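Local structure of potential RNA-dependent RNA polymerase (Human picobirnavirus, 5I62) at residues I47-L55 with T419-A427; D255-F265 with D359-A370. The protein catalyses RNA-templated RNA synthesis from ribonucleoside triphosphates, probably serving both transcription and replication of the viral double-stranded RNA genome. One frame throughout, in Å; residues are numbered along the deposited sequence.

Contact 1: residues I47-L55 with T419-A427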
loop_
_atom_site.group_PDB
_atom_site.type_symbol
_atom_site.label_atom_id
_atom_site.label_comp_id
_atom_site.label_asym_id
_atom_site.label_seq_id
_atom_site.Cartn_x
_atom_site.Cartn_y
_atom_site.Cartn_z
ATOM N N ILE A 47 -21.094 -17.253 -8.427
ATOM C CA ILE A 47 -20.984 -16.790 -7.044
ATOM C C ILE A 47 -21.452 -15.349 -6.943
ATOM O O ILE A 47 -22.313 -15.005 -6.124
ATOM C CB ILE A 47 -19.539 -16.925 -6.531
ATOM C CG1 ILE A 47 -19.096 -18.390 -6.518
ATOM C CG2 ILE A 47 -19.414 -16.288 -5.137
ATOM C CD1 ILE A 47 -17.602 -18.545 -6.564
ATOM N N CYS A 48 -20.885 -14.479 -7.777
ATOM C CA CYS A 48 -21.236 -13.064 -7.713
ATOM C C CYS A 48 -22.706 -12.850 -8.043
ATOM O O CYS A 48 -23.399 -12.084 -7.364
ATOM C CB CYS A 48 -20.342 -12.271 -8.661
ATOM S SG CYS A 48 -18.617 -12.145 -8.089
ATOM N N ASP A 49 -23.206 -13.539 -9.079
ATOM C CA ASP A 49 -24.604 -13.374 -9.475
ATOM C C ASP A 49 -25.542 -13.745 -8.333
ATOM O O ASP A 49 -26.549 -13.065 -8.092
ATOM C CB ASP A 49 -24.905 -14.220 -10.714
ATOM C CG ASP A 49 -24.294 -13.645 -11.992
ATOM O OD1 ASP A 49 -23.769 -12.509 -11.960
ATOM O OD2 ASP A 49 -24.334 -14.338 -13.037
ATOM N N GLU A 50 -25.218 -14.823 -7.614
ATOM C CA GLU A 50 -26.075 -15.282 -6.527
ATOM C C GLU A 50 -26.101 -14.276 -5.382
ATOM O O GLU A 50 -27.172 -13.949 -4.844
ATOM C CB GLU A 50 -25.604 -16.655 -6.041
ATOM C CG GLU A 50 -26.600 -17.326 -5.124
ATOM C CD GLU A 50 -27.868 -17.738 -5.871
ATOM O OE1 GLU A 50 -28.879 -18.058 -5.208
ATOM O OE2 GLU A 50 -27.852 -17.744 -7.124
ATOM N N TRP A 51 -24.932 -13.768 -4.992
ATOM C CA TRP A 51 -24.906 -12.762 -3.936
ATOM C C TRP A 51 -25.592 -11.476 -4.389
ATOM O O TRP A 51 -26.248 -10.799 -3.588
ATOM C CB TRP A 51 -23.475 -12.471 -3.489
ATOM C CG TRP A 51 -23.425 -11.281 -2.568
ATOM C CD1 TRP A 51 -22.806 -10.081 -2.798
ATOM C CD2 TRP A 51 -24.063 -11.164 -1.296
ATOM N NE1 TRP A 51 -23.016 -9.227 -1.735
ATOM C CE2 TRP A 51 -23.785 -9.867 -0.801
ATOM C CE3 TRP A 51 -24.842 -12.030 -0.522
ATOM C CZ2 TRP A 51 -24.252 -9.421 0.431
ATOM C CZ3 TRP A 51 -25.315 -11.584 0.700
ATOM C CH2 TRP A 51 -25.016 -10.288 1.166
ATOM N N TYR A 52 -25.466 -11.135 -5.678
ATOM C CA TYR A 52 -26.047 -9.895 -6.186
ATOM C C TYR A 52 -27.558 -9.868 -6.006
ATOM O O TYR A 52 -28.145 -8.804 -5.771
ATOM C CB TYR A 52 -25.698 -9.710 -7.658
ATOM C CG TYR A 52 -25.780 -8.269 -8.113
ATOM C CD1 TYR A 52 -27.006 -7.641 -8.298
ATOM C CD2 TYR A 52 -24.625 -7.522 -8.300
ATOM C CE1 TYR A 52 -27.081 -6.308 -8.688
ATOM C CE2 TYR A 52 -24.681 -6.199 -8.701
ATOM C CZ TYR A 52 -25.912 -5.597 -8.894
ATOM O OH TYR A 52 -25.969 -4.282 -9.290
ATOM N N LYS A 53 -28.209 -11.032 -6.117
ATOM C CA LYS A 53 -29.654 -11.090 -5.918
ATOM C C LYS A 53 -30.070 -10.528 -4.569
ATOM O O LYS A 53 -31.168 -9.981 -4.443
ATOM C CB LYS A 53 -30.163 -12.523 -6.038
ATOM C CG LYS A 53 -30.039 -13.140 -7.404
ATOM C CD LYS A 53 -30.595 -14.560 -7.358
ATOM C CE LYS A 53 -30.231 -15.340 -8.592
ATOM N NZ LYS A 53 -30.680 -16.754 -8.474
ATOM N N LYS A 54 -29.223 -10.671 -3.550
ATOM C CA LYS A 54 -29.518 -10.151 -2.222
ATOM C C LYS A 54 -28.893 -8.772 -1.970
ATOM O O LYS A 54 -29.495 -7.942 -1.275
ATOM C CB LYS A 54 -29.029 -11.106 -1.134
ATOM C CG LYS A 54 -28.514 -12.403 -1.430
ATOM C CD LYS A 54 -28.315 -13.236 -0.172
ATOM C CE LYS A 54 -27.580 -14.434 -0.661
ATOM N NZ LYS A 54 -27.372 -15.236 0.468
ATOM N N LEU A 55 -27.701 -8.512 -2.526
ATOM C CA LEU A 55 -27.082 -7.192 -2.399
ATOM C C LEU A 55 -28.025 -6.106 -2.888
ATOM O O LEU A 55 -28.192 -5.068 -2.235
ATOM C CB LEU A 55 -25.781 -7.141 -3.194
ATOM C CG LEU A 55 -24.984 -5.839 -3.049
ATOM C CD1 LEU A 55 -24.640 -5.615 -1.593
ATOM C CD2 LEU A 55 -23.726 -5.855 -3.908
ATOM N N THR A 419 -18.785 -5.866 -0.647
ATOM C CA THR A 419 -18.942 -7.318 -0.597
ATOM C C THR A 419 -18.560 -7.957 -1.926
ATOM O O THR A 419 -18.083 -9.100 -1.958
ATOM C CB THR A 419 -20.374 -7.707 -0.227
ATOM O OG1 THR A 419 -21.302 -7.133 -1.169
ATOM C CG2 THR A 419 -20.706 -7.236 1.183
ATOM N N MET A 420 -18.780 -7.250 -3.038
ATOM C CA MET A 420 -18.407 -7.811 -4.336
ATOM C C MET A 420 -16.896 -7.968 -4.440
ATOM O O MET A 420 -16.394 -9.011 -4.881
ATOM C CB MET A 420 -18.945 -6.958 -5.490
ATOM C CG MET A 420 -20.479 -6.960 -5.626
ATOM S SD MET A 420 -21.191 -8.606 -5.914
ATOM C CE MET A 420 -20.236 -9.169 -7.284
ATOM N N ARG A 421 -16.155 -6.942 -4.031
ATOM C CA ARG A 421 -14.701 -7.064 -3.990
ATOM C C ARG A 421 -14.272 -8.190 -3.059
ATOM O O ARG A 421 -13.355 -8.962 -3.386
ATOM C CB ARG A 421 -14.065 -5.749 -3.561
ATOM C CG ARG A 421 -12.533 -5.769 -3.588
ATOM C CD ARG A 421 -12.015 -4.352 -3.471
ATOM N NE ARG A 421 -10.569 -4.204 -3.614
ATOM C CZ ARG A 421 -9.919 -4.151 -4.774
ATOM N NH1 ARG A 421 -10.571 -4.283 -5.932
ATOM N NH2 ARG A 421 -8.603 -3.976 -4.778
ATOM N N ALA A 422 -14.928 -8.305 -1.899
ATOM C CA ALA A 422 -14.612 -9.386 -0.970
ATOM C C ALA A 422 -14.803 -10.746 -1.629
ATOM O O ALA A 422 -13.941 -11.626 -1.523
ATOM C CB ALA A 422 -15.468 -9.269 0.293
ATOM N N LEU A 423 -15.934 -10.937 -2.319
ATOM C CA LEU A 423 -16.212 -12.226 -2.956
ATOM C C LEU A 423 -15.143 -12.589 -3.977
ATOM O O LEU A 423 -14.718 -13.747 -4.056
ATOM C CB LEU A 423 -17.578 -12.206 -3.624
ATOM C CG LEU A 423 -18.777 -12.350 -2.709
ATOM C CD1 LEU A 423 -20.047 -12.237 -3.535
ATOM C CD2 LEU A 423 -18.702 -13.719 -2.018
ATOM N N GLY A 424 -14.723 -11.620 -4.794
ATOM C CA GLY A 424 -13.663 -11.891 -5.754
ATOM C C GLY A 424 -12.388 -12.367 -5.081
ATOM O O GLY A 424 -11.722 -13.290 -5.558
ATOM N N ARG A 425 -12.037 -11.751 -3.946
ATOM C CA ARG A 425 -10.825 -12.141 -3.234
ATOM C C ARG A 425 -10.984 -13.488 -2.542
ATOM O O ARG A 425 -10.012 -14.237 -2.415
ATOM C CB ARG A 425 -10.445 -11.071 -2.225
ATOM C CG ARG A 425 -10.120 -9.773 -2.900
ATOM C CD ARG A 425 -9.294 -8.864 -2.041
ATOM N NE ARG A 425 -8.748 -7.814 -2.887
ATOM C CZ ARG A 425 -7.601 -7.193 -2.656
ATOM N NH1 ARG A 425 -6.876 -7.519 -1.590
ATOM N NH2 ARG A 425 -7.180 -6.251 -3.488
ATOM N N LEU A 426 -12.186 -13.795 -2.053
ATOM C CA LEU A 426 -12.420 -15.117 -1.480
ATOM C C LEU A 426 -12.277 -16.202 -2.543
ATOM O O LEU A 426 -11.819 -17.317 -2.254
ATOM C CB LEU A 426 -13.802 -15.165 -0.840
ATOM C CG LEU A 426 -13.973 -14.326 0.425
ATOM C CD1 LEU A 426 -15.428 -14.327 0.871
ATOM C CD2 LEU A 426 -13.063 -14.831 1.533
ATOM N N ALA A 427 -12.657 -15.893 -3.780
ATOM C CA ALA A 427 -12.692 -16.903 -4.829
ATOM C C ALA A 427 -11.360 -17.053 -5.558
ATOM O O ALA A 427 -11.065 -18.128 -6.094
ATOM C CB ALA A 427 -13.801 -16.570 -5.827
#
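Met420 reaches across from helix 419-427 and sinks as a knob into a hole formed by Cys48, Trp51, Tyr52 and Leu55. Its chain bends at both chi2 (-60°) and chi3, which turns the thioether toward Cys48, along the facing helix. The methyl CE is pressed against Cys48 CB at 3.4 Å, a tight fit, while SD lies beside the indole in the ring plane, 3.8 Å from Trp51 CD1, as a Met-aromatic contact at the edge. Leu55 CD2 closes the other end of the hole, 3.8 Å from Met420 CG. With its CG anti to the backbone N (chi1 171°), Trp51 extends across the interface. Its NE1 donates to Thr419 OG1 at 2.8 Å, the hydroxyl standing slightly out of the indole plane; Glu69 of helix 63-73 also bonds this hydroxyl. Leu423 crosses the Trp51 side chain almost perpendicularly and brings CD1 to 3.4 Å from Trp51 CB, whereas its other methyl, CD2, faces Ile47 CG2. Phe463 meets the indole edge-to-face. The two helices run nearly antiparallel, at 153°, a buried helix-helix packing consistent with the N-terminal region that links fingers and thumb in viral RNA-dependent RNA polymerases, helix 419-427 probably belonging to the thumb.

Contact 2: residues D255-F265 with D359-A370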
loop_
_atom_site.group_PDB
_atom_site.type_symbol
_atom_site.label_atom_id
_atom_site.label_comp_id
_atom_site.label_asym_id
_atom_site.label_seq_id
_atom_site.Cartn_x
_atom_site.Cartn_y
_atom_site.Cartn_z
ATOM N N ASP A 255 -20.272 22.910 -0.014
ATOM C CA ASP A 255 -19.086 22.349 -0.645
ATOM C C ASP A 255 -19.222 20.854 -0.870
ATOM O O ASP A 255 -19.962 20.162 -0.171
ATOM C CB ASP A 255 -17.835 22.612 0.183
ATOM C CG ASP A 255 -17.421 24.061 0.166
ATOM O OD1 ASP A 255 -17.336 24.642 -0.948
ATOM O OD2 ASP A 255 -17.183 24.614 1.260
ATOM N N VAL A 256 -18.475 20.360 -1.860
ATOM C CA VAL A 256 -18.371 18.935 -2.096
ATOM C C VAL A 256 -17.176 18.406 -1.314
ATOM O O VAL A 256 -16.298 19.155 -0.876
ATOM C CB VAL A 256 -18.224 18.594 -3.595
ATOM C CG1 VAL A 256 -19.472 19.019 -4.373
ATOM C CG2 VAL A 256 -16.975 19.251 -4.161
ATOM N N VAL A 257 -17.151 17.095 -1.142
ATOM C CA VAL A 257 -15.940 16.372 -0.771
ATOM C C VAL A 257 -15.348 15.815 -2.052
ATOM O O VAL A 257 -16.086 15.327 -2.912
ATOM C CB VAL A 257 -16.263 15.253 0.233
ATOM C CG1 VAL A 257 -15.029 14.418 0.537
ATOM C CG2 VAL A 257 -16.842 15.857 1.491
ATOM N N VAL A 258 -14.032 15.918 -2.207
ATOM C CA VAL A 258 -13.343 15.404 -3.383
ATOM C C VAL A 258 -12.502 14.203 -2.977
ATOM O O VAL A 258 -11.671 14.296 -2.065
ATOM C CB VAL A 258 -12.466 16.477 -4.049
ATOM C CG1 VAL A 258 -11.696 15.865 -5.227
ATOM C CG2 VAL A 258 -13.305 17.659 -4.501
ATOM N N CYS A 259 -12.706 13.083 -3.655
ATOM C CA CYS A 259 -11.890 11.885 -3.478
ATOM C C CYS A 259 -10.959 11.799 -4.679
ATOM O O CYS A 259 -11.419 11.596 -5.810
ATOM C CB CYS A 259 -12.753 10.638 -3.369
ATOM S SG CYS A 259 -14.083 10.782 -2.167
ATOM N N THR A 260 -9.666 11.957 -4.438
ATOM C CA THR A 260 -8.720 12.108 -5.523
ATOM C C THR A 260 -8.200 10.748 -5.961
ATOM O O THR A 260 -8.323 9.746 -5.257
ATOM C CB THR A 260 -7.561 13.016 -5.108
ATOM O OG1 THR A 260 -7.060 12.589 -3.842
ATOM C CG2 THR A 260 -8.041 14.467 -4.987
ATOM N N ASP A 261 -7.572 10.731 -7.129
ATOM C CA ASP A 261 -6.923 9.510 -7.562
ATOM C C ASP A 261 -5.747 9.865 -8.465
ATOM O O ASP A 261 -5.892 10.707 -9.359
ATOM C CB ASP A 261 -7.931 8.640 -8.297
ATOM C CG ASP A 261 -7.311 7.360 -8.800
ATOM O OD1 ASP A 261 -7.388 6.324 -8.156
ATOM O OD2 ASP A 261 -6.617 7.401 -9.817
ATOM N N PHE A 262 -4.593 9.227 -8.236
ATOM C CA PHE A 262 -3.377 9.404 -9.026
ATOM C C PHE A 262 -3.153 8.201 -9.943
ATOM O O PHE A 262 -3.426 7.053 -9.574
ATOM C CB PHE A 262 -2.160 9.587 -8.138
ATOM C CG PHE A 262 -2.124 10.888 -7.433
ATOM C CD1 PHE A 262 -1.720 12.047 -8.082
ATOM C CD2 PHE A 262 -2.467 10.951 -6.103
ATOM C CE1 PHE A 262 -1.661 13.253 -7.405
ATOM C CE2 PHE A 262 -2.414 12.128 -5.420
ATOM C CZ PHE A 262 -2.013 13.298 -6.064
ATOM N N SER A 263 -2.726 8.478 -11.171
ATOM C CA SER A 263 -2.225 7.437 -12.058
ATOM C C SER A 263 -0.725 7.320 -11.829
ATOM O O SER A 263 0.011 8.288 -12.054
ATOM C CB SER A 263 -2.519 7.742 -13.526
ATOM O OG SER A 263 -3.919 7.750 -13.762
ATOM N N LYS A 264 -0.277 6.147 -11.374
ATOM C CA LYS A 264 1.151 5.857 -11.285
ATOM C C LYS A 264 1.870 6.883 -10.402
ATOM O O LYS A 264 2.841 7.516 -10.809
ATOM C CB LYS A 264 1.759 5.805 -12.687
ATOM C CG LYS A 264 1.255 4.626 -13.522
ATOM C CD LYS A 264 1.871 4.680 -14.915
ATOM C CE LYS A 264 1.907 3.325 -15.581
ATOM N NZ LYS A 264 0.594 2.649 -15.529
ATOM N N PHE A 265 1.340 7.076 -9.194
ATOM C CA PHE A 265 1.867 8.089 -8.290
ATOM C C PHE A 265 3.339 7.849 -7.990
ATOM O O PHE A 265 4.156 8.767 -8.092
ATOM C CB PHE A 265 1.056 8.098 -6.996
ATOM C CG PHE A 265 1.370 9.250 -6.075
ATOM C CD1 PHE A 265 1.469 10.543 -6.552
ATOM C CD2 PHE A 265 1.565 9.032 -4.724
ATOM C CE1 PHE A 265 1.750 11.603 -5.686
ATOM C CE2 PHE A 265 1.831 10.084 -3.862
ATOM C CZ PHE A 265 1.931 11.368 -4.344
ATOM N N ASP A 359 -1.041 7.437 -2.290
ATOM C CA ASP A 359 -1.680 8.065 -3.433
ATOM C C ASP A 359 -3.185 8.262 -3.251
ATOM O O ASP A 359 -3.859 8.644 -4.210
ATOM C CB ASP A 359 -1.407 7.259 -4.717
ATOM C CG ASP A 359 -2.149 5.918 -4.766
ATOM O OD1 ASP A 359 -2.667 5.454 -3.729
ATOM O OD2 ASP A 359 -2.194 5.313 -5.860
ATOM N N ASP A 360 -3.716 8.023 -2.053
ATOM C CA ASP A 360 -5.149 8.093 -1.799
ATOM C C ASP A 360 -5.470 9.322 -0.959
ATOM O O ASP A 360 -4.795 9.572 0.034
ATOM C CB ASP A 360 -5.643 6.844 -1.071
ATOM C CG ASP A 360 -6.942 6.340 -1.624
ATOM O OD1 ASP A 360 -7.989 7.008 -1.451
ATOM O OD2 ASP A 360 -6.895 5.270 -2.266
ATOM N N GLY A 361 -6.505 10.059 -1.338
ATOM C CA GLY A 361 -6.850 11.274 -0.616
ATOM C C GLY A 361 -8.335 11.562 -0.622
ATOM O O GLY A 361 -9.067 11.166 -1.539
ATOM N N VAL A 362 -8.776 12.282 0.404
ATOM C CA VAL A 362 -10.138 12.786 0.463
ATOM C C VAL A 362 -10.073 14.126 1.180
ATOM O O VAL A 362 -9.399 14.249 2.206
ATOM C CB VAL A 362 -11.091 11.778 1.147
ATOM C CG1 VAL A 362 -10.650 11.459 2.575
ATOM C CG2 VAL A 362 -12.501 12.286 1.141
ATOM N N LEU A 363 -10.691 15.153 0.603
ATOM C CA LEU A 363 -10.452 16.493 1.129
ATOM C C LEU A 363 -11.618 17.423 0.829
ATOM O O LEU A 363 -12.427 17.184 -0.066
ATOM C CB LEU A 363 -9.146 17.090 0.575
ATOM C CG LEU A 363 -9.166 17.656 -0.854
ATOM C CD1 LEU A 363 -7.992 18.610 -1.066
ATOM C CD2 LEU A 363 -9.090 16.528 -1.885
ATOM N N THR A 364 -11.664 18.517 1.579
ATOM C CA THR A 364 -12.613 19.577 1.278
ATOM C C THR A 364 -12.027 20.904 1.738
ATOM O O THR A 364 -11.186 20.951 2.638
ATOM C CB THR A 364 -13.988 19.307 1.925
ATOM O OG1 THR A 364 -14.964 20.228 1.414
ATOM C CG2 THR A 364 -13.906 19.446 3.436
ATOM N N TYR A 365 -12.434 21.973 1.059
ATOM C CA TYR A 365 -12.174 23.340 1.479
ATOM C C TYR A 365 -13.177 24.242 0.771
ATOM O O TYR A 365 -13.818 23.814 -0.190
ATOM C CB TYR A 365 -10.720 23.761 1.184
ATOM C CG TYR A 365 -10.321 23.716 -0.281
ATOM C CD1 TYR A 365 -10.682 24.736 -1.168
ATOM C CD2 TYR A 365 -9.539 22.672 -0.772
ATOM C CE1 TYR A 365 -10.300 24.692 -2.504
ATOM C CE2 TYR A 365 -9.148 22.618 -2.097
ATOM C CZ TYR A 365 -9.533 23.628 -2.962
ATOM O OH TYR A 365 -9.147 23.570 -4.284
ATOM N N PRO A 366 -13.358 25.469 1.237
ATOM C CA PRO A 366 -14.382 26.348 0.627
ATOM C C PRO A 366 -14.209 26.535 -0.873
ATOM O O PRO A 366 -13.157 26.993 -1.324
ATOM C CB PRO A 366 -14.193 27.671 1.380
ATOM C CG PRO A 366 -13.785 27.210 2.757
ATOM C CD PRO A 366 -12.850 26.032 2.504
ATOM N N GLY A 367 -15.231 26.173 -1.651
ATOM C CA GLY A 367 -15.180 26.334 -3.094
ATOM C C GLY A 367 -14.389 25.280 -3.843
ATOM O O GLY A 367 -14.134 25.456 -5.037
ATOM N N ILE A 368 -13.998 24.184 -3.182
ATOM C CA ILE A 368 -13.210 23.149 -3.852
ATOM C C ILE A 368 -13.976 22.547 -5.025
ATOM O O ILE A 368 -15.195 22.362 -4.969
ATOM C CB ILE A 368 -12.807 22.052 -2.849
ATOM C CG1 ILE A 368 -11.909 21.004 -3.506
ATOM C CG2 ILE A 368 -14.042 21.348 -2.265
ATOM C CD1 ILE A 368 -11.399 20.002 -2.476
ATOM N N SER A 369 -13.249 22.237 -6.097
ATOM C CA SER A 369 -13.764 21.423 -7.185
ATOM C C SER A 369 -12.707 20.388 -7.573
ATOM O O SER A 369 -11.525 20.554 -7.290
ATOM C CB SER A 369 -14.168 22.280 -8.395
ATOM O OG SER A 369 -13.040 22.793 -9.078
ATOM N N ALA A 370 -13.150 19.296 -8.203
ATOM C CA ALA A 370 -12.203 18.253 -8.591
ATOM C C ALA A 370 -11.222 18.767 -9.637
ATOM O O ALA A 370 -10.039 18.420 -9.623
ATOM C CB ALA A 370 -12.945 17.028 -9.109
HETATM O O HOH W 1 -17.259 22.760 -3.380
HETATM O O HOH W 2 -15.440 22.582 2.810
HETATM O O HOH W 3 -1.019 5.831 -8.221
HETATM O O HOH W 4 -4.926 6.934 -6.660
#
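Val258 and Leu363 form a hydrogen-bonded antiparallel pair, each N-H meeting the other's carbonyl, with Val258 N 3.0 Å from Leu363 O. Two residues along, Thr260 N donates to Gly361 O at 3.1 Å. Beyond the strands, side chains and water take over. Thr364 OG1, held anti to its own backbone N (chi1 -169°), gives its proton to Val256 O at 2.9 Å and accepts one from a water that also donates to Asp255 OD2. The other carboxylate oxygen accepts the N-H of Gly367 in the type II turn Tyr365-Ile368, with Gly367 N 2.7 Å from Asp255 OD1 and above the carboxylate plane, and a second water ties OD1 and Ile368 O to Val256 N. At the far end another water accepts from Phe265 N and donates to Phe262 O and to Asp359 OD2, the last at 2.7 Å, linking the carboxylate to the Phe262-Phe265 loop. Apolar packing fills in between, with Val258 CG2 3.6 Å from Ile368 CD1. Sequence and topology match the palm of RNA-dependent RNA polymerases: motif A on strand 257-261 beside the Gly-Asp-Asp hairpin of motif C, whose aspartates in relatives bind the catalytic metal ions.

How the contacts relate
Both contacts are largely buried, yet they lie in different parts of the fold and share no element. Contact 2 pairs two inner strands of the four-stranded palm sheet, with a few exposed turn residues at one end; contact 1 packs two helices farther from the centre of the chain. Their centres lie 29 Å apart, their nearest atoms about 10 Å, and they do not touch. Along the sequence contact 2 is nested within the loop that contact 1 closes. The chemistry follows the place: contact 2 relies on backbone bonds, carboxylates and bridging waters, its Asp359-Asp360 end alone lying at the presumed active site, whereas contact 1 has sulfur, aromatic and aliphatic packing with a single cross-helix hydrogen bond.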